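Local coordinates for Poly(beta-D-mannuronate) C5 epimerase (Pseudomonas syringae pv. tomato, PDB 4NK6), which converts beta-D-mannuronate residues of the polymer to alpha-L-guluronate during alginate synthesis and helps protect the new chain in the periplasm, at residues N334-E348 with N357-N371. Numbering follows the deposited sequence.
Sequences NEIYQNHTDGITLYE and NRVIANRRHGIRVRN
Strand 344-347 pairs in parallel with 367-370, axes 4.7 Å apart and 5° off parallel, and 335-337 also pairs in parallel with 358-360, at the same spacing. These are successive coils of the right-handed beta-helix. I344 meets I367 and L346 meets V369 inside, apolar on apolar, stacked in register. Asparagines form ladders at the turns. N362 OD1 accepts both N339 N and N339 ND2 (2.9 Å for ND2), while N362 ND2 donates to I336 O. N357 OD1 grips N334 in the same way. N334 OD1 bonds N310 N, and N357 ND2 passes the ladder on to N380. Outside, R363 stacks its guanidinium over one face of the H340 ring, centres 3.7 Å apart. R358 grips E335 side-on. R370 holds E348 likewise, NE to OE2 at 2.7 Å and NH1 to OE1; N371 ND2 also reaches OE2. Y347, about 11 Å from H274, the probable proton acceptor, between side chains, sets CD1 over that guanidinium, 3.4 Å from R370 CZ. R368, with CG anti to the backbone N (chi1 179°), brings NE to D342 OD2 at 2.8 Å on its syn side; T345 OG1, also bonded to S318 OG, takes the anti lone pair. D342 OD1 receives H365 N. D342 and E348 thus each have several donors, which probably keeps them ionised and holds R368 and R370 in place.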
ATOM      1  N   ASN A 334      13.117  12.212  -2.270  1.00 32.44           N
ATOM      2  CA  ASN A 334      11.681  12.421  -2.389  1.00 34.53           C
ATOM      3  C   ASN A 334      11.340  13.903  -2.355  1.00 38.10           C
ATOM      4  O   ASN A 334      12.016  14.686  -1.687  1.00 37.07           O
ATOM      5  CB  ASN A 334      10.935  11.691  -1.273  1.00 32.51           C
ATOM      6  CG  ASN A 334      11.144  10.193  -1.319  1.00 33.63           C
ATOM      7  OD1 ASN A 334      10.606   9.514  -2.192  1.00 32.91           O
ATOM      8  ND2 ASN A 334      11.904   9.663  -0.358  1.00 30.96           N
ATOM      9  N   GLU A 335      10.312  14.293  -3.099  1.00 34.25           N
ATOM     10  CA  GLU A 335       9.797  15.652  -3.030  1.00 31.01           C
ATOM     11  C   GLU A 335       8.595  15.562  -2.111  1.00 31.14           C
ATOM     12  O   GLU A 335       7.604  14.912  -2.442  1.00 30.14           O
ATOM     13  CB  GLU A 335       9.364  16.143  -4.414  1.00 35.10           C
ATOM     14  CG  GLU A 335      10.286  15.732  -5.546  1.00 44.84           C
ATOM     15  CD  GLU A 335      11.417  16.716  -5.787  1.00 50.84           C
ATOM     16  OE1 GLU A 335      11.611  17.632  -4.956  1.00 44.99           O
ATOM     17  OE2 GLU A 335      12.108  16.577  -6.823  1.00 54.23           O
ATOM     18  N   ILE A 336       8.696  16.172  -0.936  1.00 30.96           N
ATOM     19  CA  ILE A 336       7.679  16.001   0.096  1.00 29.69           C
ATOM     20  C   ILE A 336       7.214  17.367   0.570  1.00 28.48           C
ATOM     21  O   ILE A 336       7.939  18.063   1.274  1.00 33.72           O
ATOM     22  CB  ILE A 336       8.251  15.203   1.288  1.00 33.21           C
ATOM     23  CG1 ILE A 336       8.751  13.841   0.799  1.00 30.70           C
ATOM     24  CG2 ILE A 336       7.188  15.026   2.368  1.00 29.95           C
ATOM     25  CD1 ILE A 336       9.590  13.073   1.816  1.00 32.86           C
ATOM     26  N   TYR A 337       6.007  17.756   0.183  1.00 28.45           N
ATOM     27  CA  TYR A 337       5.648  19.161   0.286  1.00 28.67           C
ATOM     28  C   TYR A 337       4.173  19.415   0.524  1.00 31.99           C
ATOM     29  O   TYR A 337       3.336  18.627   0.120  1.00 32.89           O
ATOM     30  CB  TYR A 337       6.138  19.935  -0.961  1.00 26.53           C
ATOM     31  CG  TYR A 337       5.592  19.449  -2.299  1.00 30.96           C
ATOM     32  CD1 TYR A 337       6.198  18.397  -2.979  1.00 33.56           C
ATOM     33  CD2 TYR A 337       4.491  20.056  -2.887  1.00 30.75           C
ATOM     34  CE1 TYR A 337       5.711  17.952  -4.202  1.00 32.51           C
ATOM     35  CE2 TYR A 337       3.993  19.621  -4.122  1.00 34.67           C
ATOM     36  CZ  TYR A 337       4.614  18.567  -4.770  1.00 35.76           C
ATOM     37  OH  TYR A 337       4.135  18.115  -5.979  1.00 34.97           O
ATOM     38  N   GLN A 338       3.862  20.517   1.200  1.00 27.18           N
ATOM     39  CA  GLN A 338       2.479  20.972   1.320  1.00 27.26           C
ATOM     40  C   GLN A 338       1.570  19.957   2.008  1.00 27.73           C
ATOM     41  O   GLN A 338       0.351  19.991   1.843  1.00 34.58           O
ATOM     42  CB  GLN A 338       1.910  21.391  -0.054  1.00 29.80           C
ATOM     43  CG  GLN A 338       2.665  22.577  -0.674  1.00 36.86           C
ATOM     44  CD  GLN A 338       2.170  22.965  -2.069  1.00 46.58           C
ATOM     45  OE1 GLN A 338       1.554  22.169  -2.781  1.00 46.66           O
ATOM     46  NE2 GLN A 338       2.444  24.196  -2.459  1.00 53.98           N
ATOM     47  N   ASN A 339       2.161  19.063   2.794  1.00 27.44           N
ATOM     48  CA  ASN A 339       1.360  18.188   3.653  1.00 30.13           C
ATOM     49  C   ASN A 339       0.880  18.970   4.867  1.00 30.31           C
ATOM     50  O   ASN A 339       1.523  19.942   5.271  1.00 28.70           O
ATOM     51  CB  ASN A 339       2.156  16.943   4.042  1.00 27.66           C
ATOM     52  CG  ASN A 339       2.528  16.108   2.828  1.00 28.79           C
ATOM     53  OD1 ASN A 339       1.680  15.412   2.260  1.00 30.39           O
ATOM     54  ND2 ASN A 339       3.795  16.188   2.407  1.00 27.58           N
ATOM     55  N   HIS A 340      -0.255  18.573   5.439  1.00 29.00           N
ATOM     56  CA  HIS A 340      -0.886  19.407   6.456  1.00 32.90           C
ATOM     57  C   HIS A 340      -0.277  19.220   7.841  1.00 33.00           C
ATOM     58  O   HIS A 340      -0.530  20.023   8.732  1.00 32.69           O
ATOM     59  CB  HIS A 340      -2.402  19.208   6.511  1.00 34.92           C
ATOM     60  CG  HIS A 340      -3.109  19.555   5.239  1.00 45.98           C
ATOM     61  ND1 HIS A 340      -4.464  19.804   5.190  1.00 52.54           N
ATOM     62  CD2 HIS A 340      -2.659  19.666   3.967  1.00 47.10           C
ATOM     63  CE1 HIS A 340      -4.815  20.065   3.944  1.00 56.12           C
ATOM     64  NE2 HIS A 340      -3.739  19.986   3.182  1.00 50.28           N
ATOM     65  N   THR A 341       0.500  18.161   8.035  1.00 30.03           N
ATOM     66  CA  THR A 341       1.351  18.113   9.229  1.00 32.96           C
ATOM     67  C   THR A 341       2.839  18.094   8.833  1.00 30.46           C
ATOM     68  O   THR A 341       3.323  19.073   8.273  1.00 30.55           O
ATOM     69  CB  THR A 341       0.959  17.009  10.252  1.00 30.21           C
ATOM     70  OG1 THR A 341       1.072  15.716   9.658  1.00 27.40           O
ATOM     71  CG2 THR A 341      -0.483  17.223  10.787  1.00 27.78           C
ATOM     72  N   ASP A 342       3.567  17.020   9.122  1.00 27.50           N
ATOM     73  CA  ASP A 342       5.012  17.017   8.840  1.00 30.13           C
ATOM     74  C   ASP A 342       5.310  16.556   7.413  1.00 31.72           C
ATOM     75  O   ASP A 342       4.481  15.905   6.783  1.00 30.11           O
ATOM     76  CB  ASP A 342       5.765  16.073   9.778  1.00 27.62           C
ATOM     77  CG  ASP A 342       5.566  16.396  11.246  1.00 29.93           C
ATOM     78  OD1 ASP A 342       5.397  17.581  11.598  1.00 32.52           O
ATOM     79  OD2 ASP A 342       5.585  15.441  12.047  1.00 31.32           O
ATOM     80  N   GLY A 343       6.512  16.854   6.925  1.00 28.23           N
ATOM     81  CA  GLY A 343       6.989  16.242   5.691  1.00 27.66           C
ATOM     82  C   GLY A 343       7.250  14.759   5.912  1.00 30.98           C
ATOM     83  O   GLY A 343       6.566  13.902   5.352  1.00 28.68           O
ATOM     84  N   ILE A 344       8.252  14.468   6.737  1.00 31.04           N
ATOM     85  CA  ILE A 344       8.587  13.109   7.146  1.00 32.01           C
ATOM     86  C   ILE A 344       8.494  12.991   8.673  1.00 32.70           C
ATOM     87  O   ILE A 344       9.019  13.841   9.395  1.00 30.94           O
ATOM     88  CB  ILE A 344      10.036  12.754   6.768  1.00 34.32           C
ATOM     89  CG1 ILE A 344      10.277  12.967   5.270  1.00 33.57           C
ATOM     90  CG2 ILE A 344      10.367  11.317   7.187  1.00 30.53           C
ATOM     91  CD1 ILE A 344      11.744  12.769   4.836  1.00 31.22           C
ATOM     92  N   THR A 345       7.832  11.947   9.163  1.00 27.87           N
ATOM     93  CA  THR A 345       7.806  11.681  10.599  1.00 27.79           C
ATOM     94  C   THR A 345       8.364  10.290  10.890  1.00 28.93           C
ATOM     95  O   THR A 345       7.927   9.316  10.288  1.00 29.37           O
ATOM     96  CB  THR A 345       6.377  11.752  11.168  1.00 28.50           C
ATOM     97  OG1 THR A 345       5.691  12.893  10.638  1.00 31.35           O
ATOM     98  CG2 THR A 345       6.408  11.833  12.708  1.00 27.68           C
ATOM     99  N   LEU A 346       9.329  10.204  11.805  1.00 30.18           N
ATOM    100  CA  LEU A 346       9.801   8.914  12.289  1.00 31.18           C
ATOM    101  C   LEU A 346       9.281   8.679  13.701  1.00 33.01           C
ATOM    102  O   LEU A 346       9.539   9.465  14.612  1.00 29.83           O
ATOM    103  CB  LEU A 346      11.330   8.826  12.290  1.00 34.87           C
ATOM    104  CG  LEU A 346      12.122   9.085  10.998  1.00 41.06           C
ATOM    105  CD1 LEU A 346      13.378   8.260  11.005  1.00 39.50           C
ATOM    106  CD2 LEU A 346      11.340   8.834   9.733  1.00 36.09           C
ATOM    107  N   TYR A 347       8.536   7.596  13.862  1.00 30.29           N
ATOM    108  CA  TYR A 347       7.965   7.226  15.138  1.00 26.67           C
ATOM    109  C   TYR A 347       8.605   5.916  15.599  1.00 30.49           C
ATOM    110  O   TYR A 347       8.337   4.859  15.010  1.00 30.34           O
ATOM    111  CB  TYR A 347       6.476   6.951  14.969  1.00 28.97           C
ATOM    112  CG  TYR A 347       5.547   8.138  14.817  1.00 34.45           C
ATOM    113  CD1 TYR A 347       5.539   9.182  15.736  1.00 33.62           C
ATOM    114  CD2 TYR A 347       4.628   8.178  13.775  1.00 35.01           C
ATOM    115  CE1 TYR A 347       4.643  10.241  15.607  1.00 26.70           C
ATOM    116  CE2 TYR A 347       3.744   9.227  13.636  1.00 34.84           C
ATOM    117  CZ  TYR A 347       3.751  10.251  14.552  1.00 33.67           C
ATOM    118  OH  TYR A 347       2.852  11.286  14.397  1.00 39.53           O
ATOM    119  N   GLU A 348       9.432   5.984  16.641  1.00 30.57           N
ATOM    120  CA  GLU A 348      10.009   4.790  17.258  1.00 33.64           C
ATOM    121  C   GLU A 348      10.622   3.850  16.217  1.00 35.36           C
ATOM    122  O   GLU A 348      10.416   2.636  16.262  1.00 33.17           O
ATOM    123  CB  GLU A 348       8.944   4.046  18.073  1.00 31.98           C
ATOM    124  CG  GLU A 348       8.426   4.815  19.298  1.00 34.90           C
ATOM    125  CD  GLU A 348       7.550   6.017  18.937  1.00 34.62           C
ATOM    126  OE1 GLU A 348       6.580   5.856  18.166  1.00 37.12           O
ATOM    127  OE2 GLU A 348       7.825   7.127  19.432  1.00 36.53           O
ATOM    128  N   ASN A 357      16.421  14.341   0.489  1.00 33.21           N
ATOM    129  CA  ASN A 357      15.010  14.659   0.333  1.00 30.92           C
ATOM    130  C   ASN A 357      14.813  16.156   0.329  1.00 35.15           C
ATOM    131  O   ASN A 357      15.515  16.881   1.023  1.00 31.87           O
ATOM    132  CB  ASN A 357      14.193  14.058   1.469  1.00 30.39           C
ATOM    133  CG  ASN A 357      14.292  12.562   1.512  1.00 30.78           C
ATOM    134  OD1 ASN A 357      13.668  11.874   0.709  1.00 29.91           O
ATOM    135  ND2 ASN A 357      15.088  12.042   2.445  1.00 27.34           N
ATOM    136  N   ARG A 358      13.848  16.614  -0.452  1.00 34.33           N
ATOM    137  CA  ARG A 358      13.496  18.018  -0.470  1.00 33.03           C
ATOM    138  C   ARG A 358      12.141  18.171   0.203  1.00 34.10           C
ATOM    139  O   ARG A 358      11.103  17.833  -0.367  1.00 30.99           O
ATOM    140  CB  ARG A 358      13.498  18.542  -1.906  1.00 33.99           C
ATOM    141  CG  ARG A 358      14.910  18.627  -2.495  1.00 35.76           C
ATOM    142  CD  ARG A 358      14.895  19.078  -3.942  1.00 32.61           C
ATOM    143  NE  ARG A 358      14.467  18.000  -4.817  1.00 41.01           N
ATOM    144  CZ  ARG A 358      15.294  17.107  -5.345  1.00 45.30           C
ATOM    145  NH1 ARG A 358      16.594  17.175  -5.083  1.00 49.94           N
ATOM    146  NH2 ARG A 358      14.826  16.160  -6.140  1.00 40.01           N
ATOM    147  N   VAL A 359      12.175  18.647   1.444  1.00 32.70           N
ATOM    148  CA  VAL A 359      10.993  18.722   2.285  1.00 29.97           C
ATOM    149  C   VAL A 359      10.578  20.182   2.423  1.00 27.97           C
ATOM    150  O   VAL A 359      11.195  20.953   3.157  1.00 30.95           O
ATOM    151  CB  VAL A 359      11.280  18.082   3.659  1.00 35.77           C
ATOM    152  CG1 VAL A 359      10.011  17.879   4.419  1.00 32.00           C
ATOM    153  CG2 VAL A 359      11.967  16.735   3.459  1.00 37.37           C
ATOM    154  N   ILE A 360       9.529  20.560   1.704  1.00 30.69           N
ATOM    155  CA  ILE A 360       9.245  21.965   1.454  1.00 32.35           C
ATOM    156  C   ILE A 360       7.823  22.336   1.834  1.00 35.96           C
ATOM    157  O   ILE A 360       6.887  21.663   1.430  1.00 30.47           O
ATOM    158  CB  ILE A 360       9.378  22.280  -0.068  1.00 30.84           C
ATOM    159  CG1 ILE A 360      10.660  21.673  -0.647  1.00 32.41           C
ATOM    160  CG2 ILE A 360       9.295  23.782  -0.305  1.00 32.41           C
ATOM    161  CD1 ILE A 360      11.961  22.251  -0.048  1.00 32.49           C
ATOM    162  N   ALA A 361       7.661  23.421   2.586  1.00 31.67           N
ATOM    163  CA  ALA A 361       6.346  24.017   2.817  1.00 29.33           C
ATOM    164  C   ALA A 361       5.300  23.050   3.358  1.00 29.10           C
ATOM    165  O   ALA A 361       4.140  23.136   2.986  1.00 35.93           O
ATOM    166  CB  ALA A 361       5.819  24.721   1.521  1.00 31.49           C
ATOM    167  N   ASN A 362       5.703  22.128   4.226  1.00 29.14           N
ATOM    168  CA  ASN A 362       4.725  21.372   5.006  1.00 33.08           C
ATOM    169  C   ASN A 362       4.251  22.236   6.176  1.00 36.20           C
ATOM    170  O   ASN A 362       5.005  23.073   6.662  1.00 35.35           O
ATOM    171  CB  ASN A 362       5.316  20.040   5.478  1.00 30.27           C
ATOM    172  CG  ASN A 362       5.797  19.175   4.314  1.00 32.27           C
ATOM    173  OD1 ASN A 362       5.004  18.501   3.655  1.00 32.22           O
ATOM    174  ND2 ASN A 362       7.101  19.203   4.052  1.00 29.56           N
ATOM    175  N   ARG A 363       3.005  22.064   6.618  1.00 32.41           N
ATOM    176  CA  ARG A 363       2.425  23.015   7.570  1.00 35.09           C
ATOM    177  C   ARG A 363       3.094  22.964   8.937  1.00 31.64           C
ATOM    178  O   ARG A 363       3.154  23.968   9.643  1.00 32.26           O
ATOM    179  CB  ARG A 363       0.904  22.836   7.707  1.00 34.44           C
ATOM    180  CG  ARG A 363       0.120  23.288   6.476  1.00 42.87           C
ATOM    181  CD  ARG A 363      -1.381  23.101   6.636  1.00 45.16           C
ATOM    182  NE  ARG A 363      -2.070  23.311   5.368  1.00 56.41           N
ATOM    183  CZ  ARG A 363      -3.392  23.344   5.228  1.00 66.86           C
ATOM    184  NH1 ARG A 363      -4.177  23.183   6.285  1.00 70.48           N
ATOM    185  NH2 ARG A 363      -3.928  23.544   4.031  1.00 67.32           N
ATOM    186  N   ARG A 364       3.588  21.793   9.310  1.00 31.53           N
ATOM    187  CA  ARG A 364       4.261  21.644  10.600  1.00 33.99           C
ATOM    188  C   ARG A 364       5.772  21.491  10.406  1.00 32.66           C
ATOM    189  O   ARG A 364       6.387  22.370   9.809  1.00 31.10           O
ATOM    190  CB  ARG A 364       3.619  20.528  11.438  1.00 28.46           C
ATOM    191  CG  ARG A 364       2.176  20.888  11.845  1.00 31.38           C
ATOM    192  CD  ARG A 364       1.548  19.925  12.863  1.00 34.49           C
ATOM    193  NE  ARG A 364       2.288  19.878  14.124  1.00 35.83           N
ATOM    194  CZ  ARG A 364       2.120  20.740  15.128  1.00 38.93           C
ATOM    195  NH1 ARG A 364       2.839  20.622  16.234  1.00 35.60           N
ATOM    196  NH2 ARG A 364       1.239  21.726  15.029  1.00 33.62           N
ATOM    197  N   HIS A 365       6.378  20.409  10.890  1.00 29.27           N
ATOM    198  CA  HIS A 365       7.836  20.265  10.779  1.00 28.14           C
ATOM    199  C   HIS A 365       8.268  19.614   9.468  1.00 32.27           C
ATOM    200  O   HIS A 365       7.565  18.765   8.938  1.00 30.98           O
ATOM    201  CB  HIS A 365       8.398  19.434  11.943  1.00 26.90           C
ATOM    202  CG  HIS A 365       7.956  19.905  13.293  1.00 26.12           C
ATOM    203  ND1 HIS A 365       8.518  20.997  13.921  1.00 25.66           N
ATOM    204  CD2 HIS A 365       6.996  19.442  14.129  1.00 28.65           C
ATOM    205  CE1 HIS A 365       7.920  21.187  15.087  1.00 31.85           C
ATOM    206  NE2 HIS A 365       6.998  20.252  15.239  1.00 28.35           N
ATOM    207  N   GLY A 366       9.440  19.990   8.956  1.00 29.37           N
ATOM    208  CA  GLY A 366       9.988  19.332   7.777  1.00 29.64           C
ATOM    209  C   GLY A 366      10.251  17.852   8.038  1.00 32.21           C
ATOM    210  O   GLY A 366       9.639  16.982   7.426  1.00 34.21           O
ATOM    211  N   ILE A 367      11.169  17.568   8.955  1.00 30.39           N
ATOM    212  CA  ILE A 367      11.473  16.200   9.358  1.00 27.31           C
ATOM    213  C   ILE A 367      11.348  16.078  10.880  1.00 31.82           C
ATOM    214  O   ILE A 367      12.052  16.762  11.630  1.00 33.19           O
ATOM    215  CB  ILE A 367      12.908  15.800   8.941  1.00 26.80           C
ATOM    216  CG1 ILE A 367      13.052  15.835   7.414  1.00 31.16           C
ATOM    217  CG2 ILE A 367      13.261  14.408   9.476  1.00 27.22           C
ATOM    218  CD1 ILE A 367      14.513  15.722   6.909  1.00 29.18           C
ATOM    219  N   ARG A 368      10.438  15.228  11.338  1.00 32.22           N
ATOM    220  CA  ARG A 368      10.277  15.019  12.770  1.00 27.55           C
ATOM    221  C   ARG A 368      10.702  13.607  13.168  1.00 28.22           C
ATOM    222  O   ARG A 368      10.340  12.629  12.513  1.00 29.90           O
ATOM    223  CB  ARG A 368       8.841  15.314  13.227  1.00 29.37           C
ATOM    224  CG  ARG A 368       8.632  15.068  14.728  1.00 28.87           C
ATOM    225  CD  ARG A 368       7.406  15.806  15.278  1.00 29.04           C
ATOM    226  NE  ARG A 368       6.136  15.275  14.781  1.00 30.94           N
ATOM    227  CZ  ARG A 368       5.383  14.397  15.439  1.00 37.73           C
ATOM    228  NH1 ARG A 368       4.227  13.998  14.918  1.00 36.23           N
ATOM    229  NH2 ARG A 368       5.779  13.922  16.616  1.00 28.33           N
ATOM    230  N   VAL A 369      11.483  13.512  14.239  1.00 31.14           N
ATOM    231  CA  VAL A 369      11.992  12.229  14.705  1.00 30.37           C
ATOM    232  C   VAL A 369      11.638  12.050  16.167  1.00 32.23           C
ATOM    233  O   VAL A 369      12.112  12.800  17.010  1.00 33.08           O
ATOM    234  CB  VAL A 369      13.531  12.152  14.574  1.00 28.83           C
ATOM    235  CG1 VAL A 369      14.037  10.794  15.032  1.00 32.34           C
ATOM    236  CG2 VAL A 369      13.964  12.427  13.130  1.00 28.71           C
ATOM    237  N   ARG A 370      10.806  11.056  16.466  1.00 29.05           N
ATOM    238  CA  ARG A 370      10.380  10.816  17.837  1.00 30.40           C
ATOM    239  C   ARG A 370      10.875   9.446  18.297  1.00 35.41           C
ATOM    240  O   ARG A 370      10.669   8.451  17.601  1.00 31.15           O
ATOM    241  CB  ARG A 370       8.849  10.887  17.952  1.00 29.74           C
ATOM    242  CG  ARG A 370       8.317  10.821  19.402  1.00 31.51           C
ATOM    243  CD  ARG A 370       6.783  10.740  19.445  1.00 31.75           C
ATOM    244  NE  ARG A 370       6.277   9.386  19.197  1.00 33.31           N
ATOM    245  CZ  ARG A 370       4.986   9.070  19.099  1.00 33.68           C
ATOM    246  NH1 ARG A 370       4.622   7.811  18.886  1.00 29.34           N
ATOM    247  NH2 ARG A 370       4.054  10.011  19.220  1.00 31.26           N
ATOM    248  N   ASN A 371      11.538   9.411  19.453  1.00 30.55           N
ATOM    249  CA  ASN A 371      11.952   8.152  20.085  1.00 34.76           C
ATOM    250  C   ASN A 371      12.719   7.219  19.161  1.00 37.64           C
ATOM    251  O   ASN A 371      12.538   6.004  19.228  1.00 34.33           O
ATOM    252  CB  ASN A 371      10.741   7.388  20.640  1.00 31.23           C
ATOM    253  CG  ASN A 371      10.106   8.074  21.838  1.00 35.21           C
ATOM    254  OD1 ASN A 371      10.766   8.802  22.576  1.00 37.43           O
ATOM    255  ND2 ASN A 371       8.816   7.834  22.039  1.00 34.61           N
TER
HETATM  256  O   HOH W   1       3.860  17.538  13.687  1.00 34.58           O